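PDB 7CIW: agmatine N-acetyltransferase from Drosophila melanogaster, which transfers an acetyl group from acetyl-CoA to the amine of agmatine, as a GNAT-fold enzyme of the arylalkylamine N-acetyltransferase subfamily. Local coordinates for residues R12-D15 with V16-E20; L54-V57 with P58-T61; G97-W100 with G101-H105; T149-Q152 with R153-L157; A171-L174 with V175-L178. The protein carries 1 engineered substitution. All coordinates share one frame; numbering follows the deposited sequence.

Contact 1 (R12-D15 with V16-E20); sequences RQVD and VGETE
Glu18 folds back over the turn that joins strand 10-13 to helix 19-30 and holds the backbone of Asp15 with its carboxylate. Its CB lies 3.4 Å from Asp15 O, the first touch across the turn. CG stands trans to the backbone N, and a bend at the next bond (chi2 -129°) brings the carboxylate round to the loop that leaves strand 10-13. CD comes within 4.0 Å of Asp15 N, and OE2 completes the approach: it accepts the Asp15 N-H at 3.0 Å in an almost straight bond (N-H...O 176°). The donor stands above the carboxylate plane, 43° out of it. The same OE2 lies 3.7 Å from Val14 CA and 4.2 Å from Val14 CG1, the Glu18 chain crossing the valine at about a right angle. Gly17 has a positive phi, and at its backbone angles a side chain would collide with the carbonyl oxygen of Val16. Ahead of the turn, Val14 pairs through its backbone with Cys62 and packs on Val64 of strand 62-67, while Thr19 leans on Val57. With an alanine here in place of Glu18, Asp15 N would probably lose this acceptor and the turn could shift more easily against the helix start. Glu18 is the N-cap residue of helix 19-30, yet its carboxylate reaches back to Asp15 N. The bond therefore pairs a backbone N-H with a probably charged acceptor, and it ties the loop after the strand to the residue that caps the helix.

Contact 2 (L54-V57 with P58-T61); sequences LSNV and PFGT
The connection from helix 47-54 to strand 62-67 of the GNAT fold is made here by consecutive tight turns, the first a type I beta turn from Leu54 to Val57 closed by Val57 N to Leu54 O. Two further backbone bonds carry the winding on: Phe59 N reaches Asn56 O at 3.1 Å, and Gly60 N reaches Val57 O at 3.0 Å. The second is the straighter, with an N-H...O angle of 169°. Gly60 adopts a positive phi as the chain turns into the strand. Pro58, which has no N-H to give, packs its ring against the preceding turn, CD lying 3.3 Å from Ser55 O and 3.6 Å from Val57 CB. Phe59 carries its CG trans to the carbonyl carbon (chi1 -62°), which lays the ring back along Asn56; the Asn56 amide and the ring are turned 48° apart. The polar ends of Asn56 and Thr61 are tied outside the turns, Asn56 ND2 to Leu53 O and Thr61 OG1 to Ala77 O. At the ring's edge and in its plane, Asn56 OD1 lies 3.8 Å from Phe59 CE2.

Contact 3 (G97-W100 with G101-H105); sequences GGKW and GSILH. With G0R (N-(4-carbamimidamidobutyl)ethanamide), chain C.
Trp100 lays one face of its indole against Leu104, one turn on in helix 99-114 of this GNAT-fold enzyme, and borders the agmatine-product pocket. Leu104 CD1 sits 3.5 Å from the centroid of the five-membered ring, 23° off its normal, a CH-pi contact, while Leu104 CD2 reaches the six-membered ring, 3.8 Å from Trp100 CZ2. With CG trans to the backbone N (chi1 -177°), the indole swings out and forward along the helix, alongside Leu104, and Ile103 CG2 meets Trp100 CZ3 at 3.9 Å, crossing the indole at about a right angle. The helix starts at the N-cap Gly98, whose O accepts Ser102 N at 2.9 Å; Ile103 N to Lys99 O and Leu104 N to Trp100 O continue the series. His105 ND1 and its own backbone N reach Gly101 O from opposite faces of the carbonyl plane. Tyr95 also meets the indole, and Asp49 and Tyr30 hydrogen-bond the bound N-acetylagmatine. Replacing the indole by an alanine would probably open a gap beside Leu104 and deprive the ligand's guanidinium end of its indole neighbour. That end comes close to Ile103 and Trp100, both of which line the pocket: N12 of the ligand is 3.7 Å from Ile103 CD1, and its N11 is 3.3 Å from Trp100 CZ3.

Contact 4 (T149-Q152 with R153-L157); sequences TVAQ and RGRDL
Arg155 presents NE and NH2 together to Gln152 OE1, NH2 at 2.9 Å and NE at 3.0 Å. The oxygen lies in the guanidinium plane, whereas both nitrogens come to it from the same face of the amide, well above its plane; the two flat groups are turned 58° apart. The other end of the amide serves Asp156: Gln152 NE2 donates to Asp156 OD1 at 3.1 Å, from above the carboxylate plane. Gln152 thus bridges a cation and an anion one turn further on, each polar atom directed to the charge that suits it. Its bend at chi2 (60°), after CG sets off trans to the backbone N, turns the amide along the helix toward both. Arg155 in turn bends at chi3 (-83°), so that Ala151 O lies 4.0 Å from the plane of the Arg155 guanidinium. The scaffold is the last turns of helix 142-156, the crossover of the beta-alpha-beta unit between strands 125-133 and 161-166. Backbone bonds such as Asp156 N to Gln152 O, 3.0 Å, hold these residues in step. On the inner side Val150 packs against Val75, Ala77, Leu126 and Val128 of the sheet, and Ala151 and Arg155 touch the C-terminal Leu216.

Contact 5 (A171-L174 with V175-L178); sequences AARL and VQRL. Engineered in segment 171-174: Ala171 (natural residue Ser). With COA (coenzyme A), chain B.
Leu174 CD1 lies over one face of the Arg177 guanidinium, 3.6 Å from Arg177 CZ, in helix 169-177 of the GNAT fold. The arginine reaches across after a bend at chi3 (104°). Apolar packing continues from Leu174 CD1 to Leu178 CD1, 4.3 Å away, while Val175 and Ala172 pack on Cys166 and Phe212 of the sheet. The charged interactions belong to Arg177, which holds the pyrophosphate of coenzyme A. Its NH2 donates to O1A of the cofactor at 2.8 Å and its NH1 to the same oxygen at 3.2 Å, the latter more bent (135° against 159°). The oxygen lies at the guanidinium edge, in its plane, and takes bonds from both NH1 and NH2. Asn141 OD1 takes a further bond from NH2 and helps to hold the group in position. Backbone bonds of the helix form the third kind: Val175 N to Ala171 O, Gln176 N to Ala172 O, Arg177 N to Arg173 O, and Leu178 N to Leu174 O, the last at 3.1 Å. At the thiol end of the cofactor stands the engineered Ala171, a serine in the natural protein; its CB is 3.4 Å from S1P of coenzyme A.

How the contacts relate
Contacts 1, 2 and 4 form a connected chain, whereas contacts 3 and 5 reach the ligands from separate sides. Contacts 1 and 2, centres 9 Å apart, are joined by a probable hydrogen bond from Gln13 NE2 to Gly60 O, 2.9 Å, and by Val16 packing on Val57 and Pro58. Contact 2 meets contact 4 through a probable hydrogen bond from Arg153 NH2 to Phe59 O, 2.8 Å, with Thr61 against Leu157. Contact 3 borders N-acetylagmatine at its guanidinium end and contact 5 holds coenzyme A; their centres are 27 Å apart on opposite sides of the chain's centre. The side chain of Asn56 is about 8 Å from the bound N-acetylagmatine, and that of Ala171 about 6 Å from it.

Contact 1 (R12-D15 with V16-E20)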
# COMPACT_ATOMS: atom_id res chain seq x y z
N ARG A 12 -14.89 1.62 -8.73
CA ARG A 12 -15.60 0.38 -8.48
C ARG A 12 -14.83 -0.46 -7.48
O ARG A 12 -13.61 -0.35 -7.36
CB ARG A 12 -15.80 -0.45 -9.76
CG ARG A 12 -16.44 0.30 -10.91
CD ARG A 12 -17.95 0.34 -10.76
NE ARG A 12 -18.57 -0.98 -10.72
CZ ARG A 12 -18.82 -1.72 -11.80
NH1 ARG A 12 -18.51 -1.27 -13.01
NH2 ARG A 12 -19.38 -2.92 -11.67
N GLN A 13 -15.55 -1.34 -6.80
CA GLN A 13 -14.92 -2.33 -5.94
C GLN A 13 -14.41 -3.48 -6.80
O GLN A 13 -15.09 -3.94 -7.72
CB GLN A 13 -15.92 -2.83 -4.91
CG GLN A 13 -15.38 -3.79 -3.88
CD GLN A 13 -16.48 -4.28 -2.97
OE1 GLN A 13 -17.30 -5.10 -3.36
NE2 GLN A 13 -16.52 -3.77 -1.75
N VAL A 14 -13.20 -3.94 -6.49
CA VAL A 14 -12.66 -5.12 -7.17
C VAL A 14 -13.41 -6.35 -6.68
O VAL A 14 -13.48 -6.61 -5.47
CB VAL A 14 -11.15 -5.25 -6.91
CG1 VAL A 14 -10.59 -6.48 -7.63
CG2 VAL A 14 -10.43 -3.99 -7.34
N ASP A 15 -13.95 -7.12 -7.61
CA ASP A 15 -14.74 -8.28 -7.25
C ASP A 15 -13.89 -9.54 -7.27
O ASP A 15 -12.96 -9.67 -8.08
CB ASP A 15 -15.93 -8.44 -8.19
CG ASP A 15 -16.84 -9.58 -7.78
OD1 ASP A 15 -17.06 -10.50 -8.60
OD2 ASP A 15 -17.31 -9.56 -6.62
N VAL A 16 -14.21 -10.47 -6.37
CA VAL A 16 -13.53 -11.75 -6.33
C VAL A 16 -13.88 -12.50 -7.61
O VAL A 16 -15.01 -12.99 -7.77
CB VAL A 16 -13.91 -12.54 -5.06
CG1 VAL A 16 -13.16 -11.98 -3.86
CG2 VAL A 16 -15.41 -12.47 -4.82
N GLY A 17 -12.94 -12.56 -8.55
CA GLY A 17 -13.23 -13.03 -9.89
C GLY A 17 -13.11 -11.92 -10.91
O GLY A 17 -13.96 -11.75 -11.79
N GLU A 18 -12.03 -11.15 -10.79
CA GLU A 18 -11.75 -9.97 -11.61
C GLU A 18 -10.36 -9.50 -11.20
O GLU A 18 -9.91 -8.41 -11.56
CB GLU A 18 -12.83 -8.90 -11.41
CG GLU A 18 -12.66 -7.62 -12.21
CD GLU A 18 -12.76 -6.39 -11.33
OE1 GLU A 18 -11.94 -5.45 -11.50
OE2 GLU A 18 -13.67 -6.38 -10.47
N THR A 19 -9.67 -10.37 -10.47
CA THR A 19 -8.35 -10.01 -9.96
C THR A 19 -7.31 -9.94 -11.06
O THR A 19 -6.27 -9.31 -10.86
CB THR A 19 -7.91 -11.00 -8.89
OG1 THR A 19 -7.89 -12.32 -9.43
CG2 THR A 19 -8.86 -10.95 -7.69
N GLU A 20 -7.53 -10.58 -12.22
CA GLU A 20 -6.48 -10.57 -13.23
C GLU A 20 -6.27 -9.17 -13.80
O GLU A 20 -5.13 -8.73 -13.96
CB GLU A 20 -6.78 -11.55 -14.35
CG GLU A 20 -5.63 -11.63 -15.33
CD GLU A 20 -5.89 -12.59 -16.47
OE1 GLU A 20 -5.48 -13.76 -16.37
OE2 GLU A 20 -6.52 -12.16 -17.46

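Contact 2 (L54-V57 with P58-T61)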
# COMPACT_ATOMS: atom_id res chain seq x y z
N LEU A 54 -3.45 -9.61 -3.72
CA LEU A 54 -4.75 -10.11 -4.14
C LEU A 54 -5.51 -10.76 -2.99
O LEU A 54 -6.74 -10.85 -3.05
CB LEU A 54 -4.57 -11.10 -5.30
CG LEU A 54 -4.08 -10.45 -6.59
CD1 LEU A 54 -3.98 -11.52 -7.70
CD2 LEU A 54 -4.97 -9.27 -7.03
N SER A 55 -4.81 -11.18 -1.93
CA SER A 55 -5.49 -11.75 -0.77
C SER A 55 -6.38 -10.73 -0.06
O SER A 55 -7.17 -11.11 0.81
CB SER A 55 -4.48 -12.33 0.21
OG SER A 55 -3.81 -11.33 0.95
N ASN A 56 -6.27 -9.45 -0.40
CA ASN A 56 -7.12 -8.44 0.20
C ASN A 56 -8.42 -8.24 -0.54
O ASN A 56 -9.33 -7.60 0.00
CB ASN A 56 -6.36 -7.10 0.27
CG ASN A 56 -5.19 -7.18 1.18
OD1 ASN A 56 -5.33 -7.18 2.40
ND2 ASN A 56 -4.00 -7.27 0.60
N VAL A 57 -8.53 -8.76 -1.77
CA VAL A 57 -9.76 -8.56 -2.55
C VAL A 57 -10.99 -9.09 -1.83
O VAL A 57 -12.03 -8.42 -1.85
CB VAL A 57 -9.58 -9.13 -3.96
CG1 VAL A 57 -10.91 -9.10 -4.73
CG2 VAL A 57 -8.51 -8.33 -4.70
N PRO A 58 -10.97 -10.25 -1.15
CA PRO A 58 -12.21 -10.73 -0.51
C PRO A 58 -12.74 -9.83 0.58
O PRO A 58 -13.91 -9.96 0.96
CB PRO A 58 -11.81 -12.10 0.05
CG PRO A 58 -10.68 -12.54 -0.83
CD PRO A 58 -9.90 -11.27 -1.06
N PHE A 59 -11.92 -8.92 1.12
CA PHE A 59 -12.38 -8.00 2.15
C PHE A 59 -13.27 -6.90 1.62
O PHE A 59 -13.85 -6.16 2.42
CB PHE A 59 -11.19 -7.36 2.86
CG PHE A 59 -10.30 -8.33 3.58
CD1 PHE A 59 -10.84 -9.25 4.47
CD2 PHE A 59 -8.94 -8.34 3.35
CE1 PHE A 59 -10.02 -10.14 5.13
CE2 PHE A 59 -8.11 -9.24 4.00
CZ PHE A 59 -8.66 -10.14 4.90
N GLY A 60 -13.39 -6.75 0.30
CA GLY A 60 -14.17 -5.64 -0.22
C GLY A 60 -13.53 -4.29 -0.01
O GLY A 60 -14.21 -3.27 -0.02
N THR A 61 -12.21 -4.28 0.19
CA THR A 61 -11.48 -3.07 0.53
C THR A 61 -10.50 -2.68 -0.57
O THR A 61 -9.57 -1.91 -0.32
CB THR A 61 -10.75 -3.27 1.86
OG1 THR A 61 -10.10 -4.55 1.84
CG2 THR A 61 -11.74 -3.23 3.01

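Contact 3 (G97-W100 with G101-H105)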
# COMPACT_ATOMS: atom_id res chain seq x y z
N GLY A 97 15.19 -14.30 1.87
CA GLY A 97 16.06 -14.80 0.83
C GLY A 97 15.67 -14.39 -0.58
O GLY A 97 16.49 -14.54 -1.49
N GLY A 98 14.46 -13.88 -0.78
CA GLY A 98 14.01 -13.45 -2.08
C GLY A 98 13.61 -11.99 -2.08
O GLY A 98 13.73 -11.28 -1.07
N LYS A 99 13.14 -11.54 -3.25
CA LYS A 99 12.68 -10.16 -3.40
C LYS A 99 11.57 -9.84 -2.41
O LYS A 99 11.59 -8.80 -1.75
CB LYS A 99 12.21 -9.95 -4.84
CG LYS A 99 11.75 -8.53 -5.15
CD LYS A 99 11.12 -8.46 -6.53
CE LYS A 99 10.62 -7.06 -6.87
NZ LYS A 99 11.75 -6.09 -7.02
N TRP A 100 10.57 -10.73 -2.31
CA TRP A 100 9.48 -10.52 -1.36
C TRP A 100 10.00 -10.53 0.07
O TRP A 100 9.55 -9.73 0.90
CB TRP A 100 8.42 -11.60 -1.58
CG TRP A 100 7.17 -11.53 -0.75
CD1 TRP A 100 6.55 -12.58 -0.13
CD2 TRP A 100 6.35 -10.38 -0.48
NE1 TRP A 100 5.41 -12.17 0.51
CE2 TRP A 100 5.26 -10.82 0.31
CE3 TRP A 100 6.42 -9.03 -0.83
CZ2 TRP A 100 4.27 -9.95 0.77
CZ3 TRP A 100 5.45 -8.18 -0.38
CH2 TRP A 100 4.38 -8.64 0.41
N GLY A 101 10.96 -11.41 0.37
CA GLY A 101 11.53 -11.44 1.71
C GLY A 101 12.20 -10.13 2.10
O GLY A 101 12.08 -9.68 3.24
N SER A 102 12.93 -9.51 1.15
CA SER A 102 13.55 -8.22 1.42
C SER A 102 12.50 -7.13 1.63
O SER A 102 12.62 -6.30 2.54
CB SER A 102 14.48 -7.84 0.26
OG SER A 102 15.59 -8.71 0.18
N ILE A 103 11.46 -7.13 0.79
CA ILE A 103 10.40 -6.14 0.94
C ILE A 103 9.67 -6.35 2.26
O ILE A 103 9.41 -5.40 3.01
CB ILE A 103 9.45 -6.23 -0.28
CG1 ILE A 103 10.20 -5.84 -1.56
CG2 ILE A 103 8.19 -5.39 -0.06
CD1 ILE A 103 9.38 -5.92 -2.84
N LEU A 104 9.34 -7.61 2.58
CA LEU A 104 8.66 -7.89 3.84
C LEU A 104 9.52 -7.54 5.05
O LEU A 104 8.98 -7.11 6.08
CB LEU A 104 8.27 -9.36 3.91
CG LEU A 104 6.90 -9.70 3.32
CD1 LEU A 104 6.72 -11.21 3.33
CD2 LEU A 104 5.78 -9.01 4.09
N HIS A 105 10.84 -7.71 4.97
CA HIS A 105 11.64 -7.37 6.14
C HIS A 105 11.60 -5.87 6.42
O HIS A 105 11.54 -5.45 7.58
CB HIS A 105 13.07 -7.87 5.97
CG HIS A 105 13.27 -9.26 6.50
ND1 HIS A 105 13.16 -10.39 5.72
CD2 HIS A 105 13.55 -9.70 7.76
CE1 HIS A 105 13.39 -11.46 6.46
NE2 HIS A 105 13.62 -11.07 7.70
C10 G0R C . 4.72 -4.71 -2.30
N12 G0R C . 5.85 -4.73 -3.23
C1 G0R C . 0.46 2.41 -0.47
C2 G0R C . 1.69 1.69 -1.01
C5 G0R C . 3.94 0.61 -0.55
C6 G0R C . 3.88 -0.88 -0.21
C7 G0R C . 5.20 -1.60 -0.49
C8 G0R C . 5.22 -2.47 -1.76
N4 G0R C . 2.75 1.30 -0.09
N9 G0R C . 4.44 -3.68 -1.63
N11 G0R C . 3.90 -5.88 -2.14
O3 G0R C . 1.78 1.43 -2.16

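Contact 4 (T149-Q152 with R153-L157)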
# COMPACT_ATOMS: atom_id res chain seq x y z
N THR A 149 -12.13 6.82 -0.79
CA THR A 149 -13.03 5.67 -0.88
C THR A 149 -12.68 4.63 0.17
O THR A 149 -13.57 4.05 0.79
CB THR A 149 -12.96 5.07 -2.29
OG1 THR A 149 -13.28 6.09 -3.24
CG2 THR A 149 -13.92 3.90 -2.44
N VAL A 150 -11.38 4.39 0.37
CA VAL A 150 -10.95 3.46 1.41
C VAL A 150 -11.37 3.96 2.78
O VAL A 150 -11.83 3.17 3.62
CB VAL A 150 -9.43 3.24 1.32
CG1 VAL A 150 -8.94 2.47 2.56
CG2 VAL A 150 -9.11 2.51 0.03
N ALA A 151 -11.18 5.26 3.06
CA ALA A 151 -11.57 5.78 4.36
C ALA A 151 -13.05 5.55 4.64
O ALA A 151 -13.42 5.22 5.77
CB ALA A 151 -11.24 7.27 4.47
N GLN A 152 -13.90 5.76 3.64
CA GLN A 152 -15.33 5.56 3.85
C GLN A 152 -15.65 4.08 4.08
O GLN A 152 -16.49 3.74 4.91
CB GLN A 152 -16.15 6.09 2.67
CG GLN A 152 -17.66 5.97 2.90
CD GLN A 152 -18.12 6.76 4.12
OE1 GLN A 152 -17.83 7.94 4.24
NE2 GLN A 152 -18.83 6.10 5.04
N ARG A 153 -14.97 3.20 3.35
CA ARG A 153 -15.14 1.78 3.57
C ARG A 153 -14.70 1.40 4.98
O ARG A 153 -15.33 0.57 5.65
CB ARG A 153 -14.36 1.00 2.52
CG ARG A 153 -14.29 -0.50 2.71
CD ARG A 153 -15.64 -1.15 2.60
NE ARG A 153 -15.51 -2.60 2.49
CZ ARG A 153 -16.50 -3.46 2.69
NH1 ARG A 153 -17.71 -3.01 3.01
NH2 ARG A 153 -16.28 -4.77 2.58
N GLY A 154 -13.61 2.02 5.45
CA GLY A 154 -13.18 1.79 6.82
C GLY A 154 -14.21 2.24 7.83
O GLY A 154 -14.47 1.54 8.81
N ARG A 155 -14.79 3.43 7.62
CA ARG A 155 -15.85 3.91 8.50
C ARG A 155 -17.00 2.91 8.56
O ARG A 155 -17.51 2.60 9.64
CB ARG A 155 -16.36 5.26 8.00
CG ARG A 155 -15.49 6.45 8.35
CD ARG A 155 -16.26 7.74 8.12
NE ARG A 155 -16.19 8.12 6.72
CZ ARG A 155 -15.20 8.82 6.17
NH1 ARG A 155 -14.19 9.24 6.92
NH2 ARG A 155 -15.23 9.11 4.89
N ASP A 156 -17.45 2.43 7.39
CA ASP A 156 -18.54 1.47 7.35
C ASP A 156 -18.19 0.21 8.12
O ASP A 156 -19.05 -0.38 8.79
CB ASP A 156 -18.87 1.10 5.90
CG ASP A 156 -19.52 2.21 5.12
OD1 ASP A 156 -19.82 3.28 5.70
OD2 ASP A 156 -19.74 2.00 3.91
N LEU A 157 -16.93 -0.24 8.03
CA LEU A 157 -16.48 -1.46 8.69
C LEU A 157 -16.19 -1.27 10.17
O LEU A 157 -15.83 -2.24 10.84
CB LEU A 157 -15.22 -2.00 7.99
CG LEU A 157 -15.43 -2.60 6.60
CD1 LEU A 157 -14.10 -2.70 5.87
CD2 LEU A 157 -16.07 -3.98 6.71

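Contact 5 (A171-L174 with V175-L178)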
# COMPACT_ATOMS: atom_id res chain seq x y z
N ALA A 171 3.30 9.85 -2.63
CA ALA A 171 2.19 9.38 -1.81
C ALA A 171 2.18 10.11 -0.47
O ALA A 171 1.11 10.45 0.04
CB ALA A 171 2.28 7.87 -1.61
N ALA A 172 3.36 10.35 0.11
CA ALA A 172 3.40 11.14 1.34
C ALA A 172 2.75 12.50 1.14
O ALA A 172 1.93 12.94 1.95
CB ALA A 172 4.85 11.29 1.82
N ARG A 173 3.10 13.19 0.05
CA ARG A 173 2.52 14.51 -0.21
C ARG A 173 1.01 14.42 -0.42
O ARG A 173 0.26 15.32 -0.01
CB ARG A 173 3.19 15.14 -1.42
CG ARG A 173 4.62 15.59 -1.15
CD ARG A 173 5.38 15.77 -2.44
NE ARG A 173 6.82 15.87 -2.19
CZ ARG A 173 7.73 15.94 -3.15
NH1 ARG A 173 7.35 15.93 -4.43
NH2 ARG A 173 9.01 16.03 -2.84
N LEU A 174 0.55 13.36 -1.08
CA LEU A 174 -0.89 13.17 -1.28
C LEU A 174 -1.62 13.05 0.06
O LEU A 174 -2.65 13.71 0.27
CB LEU A 174 -1.14 11.94 -2.15
CG LEU A 174 -2.56 11.40 -2.08
CD1 LEU A 174 -3.50 12.43 -2.69
CD2 LEU A 174 -2.71 10.07 -2.78
N VAL A 175 -1.12 12.21 0.97
CA VAL A 175 -1.89 11.98 2.18
C VAL A 175 -1.76 13.15 3.13
O VAL A 175 -2.65 13.39 3.93
CB VAL A 175 -1.50 10.64 2.85
CG1 VAL A 175 -1.81 9.49 1.92
CG2 VAL A 175 -0.03 10.62 3.22
N GLN A 176 -0.66 13.91 3.04
CA GLN A 176 -0.60 15.18 3.75
C GLN A 176 -1.74 16.09 3.34
O GLN A 176 -2.39 16.73 4.18
CB GLN A 176 0.73 15.86 3.47
CG GLN A 176 1.91 15.29 4.20
CD GLN A 176 3.16 16.09 3.91
OE1 GLN A 176 3.39 16.50 2.77
NE2 GLN A 176 3.95 16.34 4.94
N ARG A 177 -1.97 16.20 2.03
CA ARG A 177 -3.07 17.01 1.52
C ARG A 177 -4.41 16.49 2.02
O ARG A 177 -5.35 17.28 2.23
CB ARG A 177 -3.00 17.02 -0.01
CG ARG A 177 -4.30 17.18 -0.75
CD ARG A 177 -4.00 17.53 -2.20
NE ARG A 177 -4.21 16.40 -3.12
CZ ARG A 177 -3.25 15.86 -3.88
NH1 ARG A 177 -2.01 16.31 -3.84
NH2 ARG A 177 -3.55 14.85 -4.69
N LEU A 178 -4.53 15.18 2.25
CA LEU A 178 -5.75 14.61 2.80
C LEU A 178 -5.88 14.80 4.31
O LEU A 178 -6.92 14.46 4.87
CB LEU A 178 -5.80 13.11 2.46
CG LEU A 178 -5.97 12.83 0.97
CD1 LEU A 178 -5.95 11.33 0.70
CD2 LEU A 178 -7.27 13.45 0.44
N1A COA B . 6.30 11.13 -10.52
C2A COA B . 6.43 12.46 -10.76
N3A COA B . 5.43 13.33 -10.38
C4A COA B . 4.33 12.88 -9.76
C5A COA B . 4.21 11.56 -9.53
C6A COA B . 5.21 10.69 -9.91
N6A COA B . 5.53 9.21 -9.87
N7A COA B . 3.03 11.32 -8.91
C8A COA B . 2.40 12.50 -8.75
N9A COA B . 3.20 13.44 -9.26
C1B COA B . 3.09 14.77 -9.43
C2B COA B . 1.84 15.00 -10.31
O2B COA B . 2.14 14.85 -11.76
C3B COA B . 1.37 16.21 -9.96
O3B COA B . 2.16 17.34 -10.45
P3B COA B . 1.83 18.14 -11.87
O7A COA B . 0.34 18.12 -12.15
O8A COA B . 2.40 19.57 -11.79
O9A COA B . 2.58 17.37 -12.94
C4B COA B . 1.64 16.28 -8.35
O4B COA B . 2.66 15.47 -8.10
C5B COA B . 0.41 15.91 -7.56
O5B COA B . -0.18 14.77 -8.18
P1A COA B . -1.24 13.78 -7.34
O1A COA B . -1.19 13.99 -5.83
O2A COA B . -2.64 13.94 -7.92
O3A COA B . -0.66 12.27 -7.63
P2A COA B . -1.51 10.96 -8.14
O4A COA B . -1.97 11.16 -9.55
O5A COA B . -2.63 10.68 -7.17
O6A COA B . -0.33 9.82 -8.08
CBP COA B . 0.76 8.12 -6.94
CCP COA B . 0.29 9.55 -6.87
CDP COA B . -0.50 7.20 -6.91
CEP COA B . 1.67 7.81 -5.75
CAP COA B . 1.57 7.96 -8.23
OAP COA B . 2.76 8.72 -8.11
C9P COA B . 1.97 6.51 -8.54
O9P COA B . 1.21 5.71 -8.99
N8P COA B . 3.35 6.12 -8.31
C7P COA B . 3.84 4.77 -8.63
C6P COA B . 3.45 3.64 -7.58
C5P COA B . 3.80 4.19 -6.22
O5P COA B . 4.91 4.59 -5.95
N4P COA B . 2.69 4.19 -5.22
C3P COA B . 2.81 4.72 -3.87
C2P COA B . 3.74 3.91 -2.98
S1P COA B . 3.45 4.69 -1.37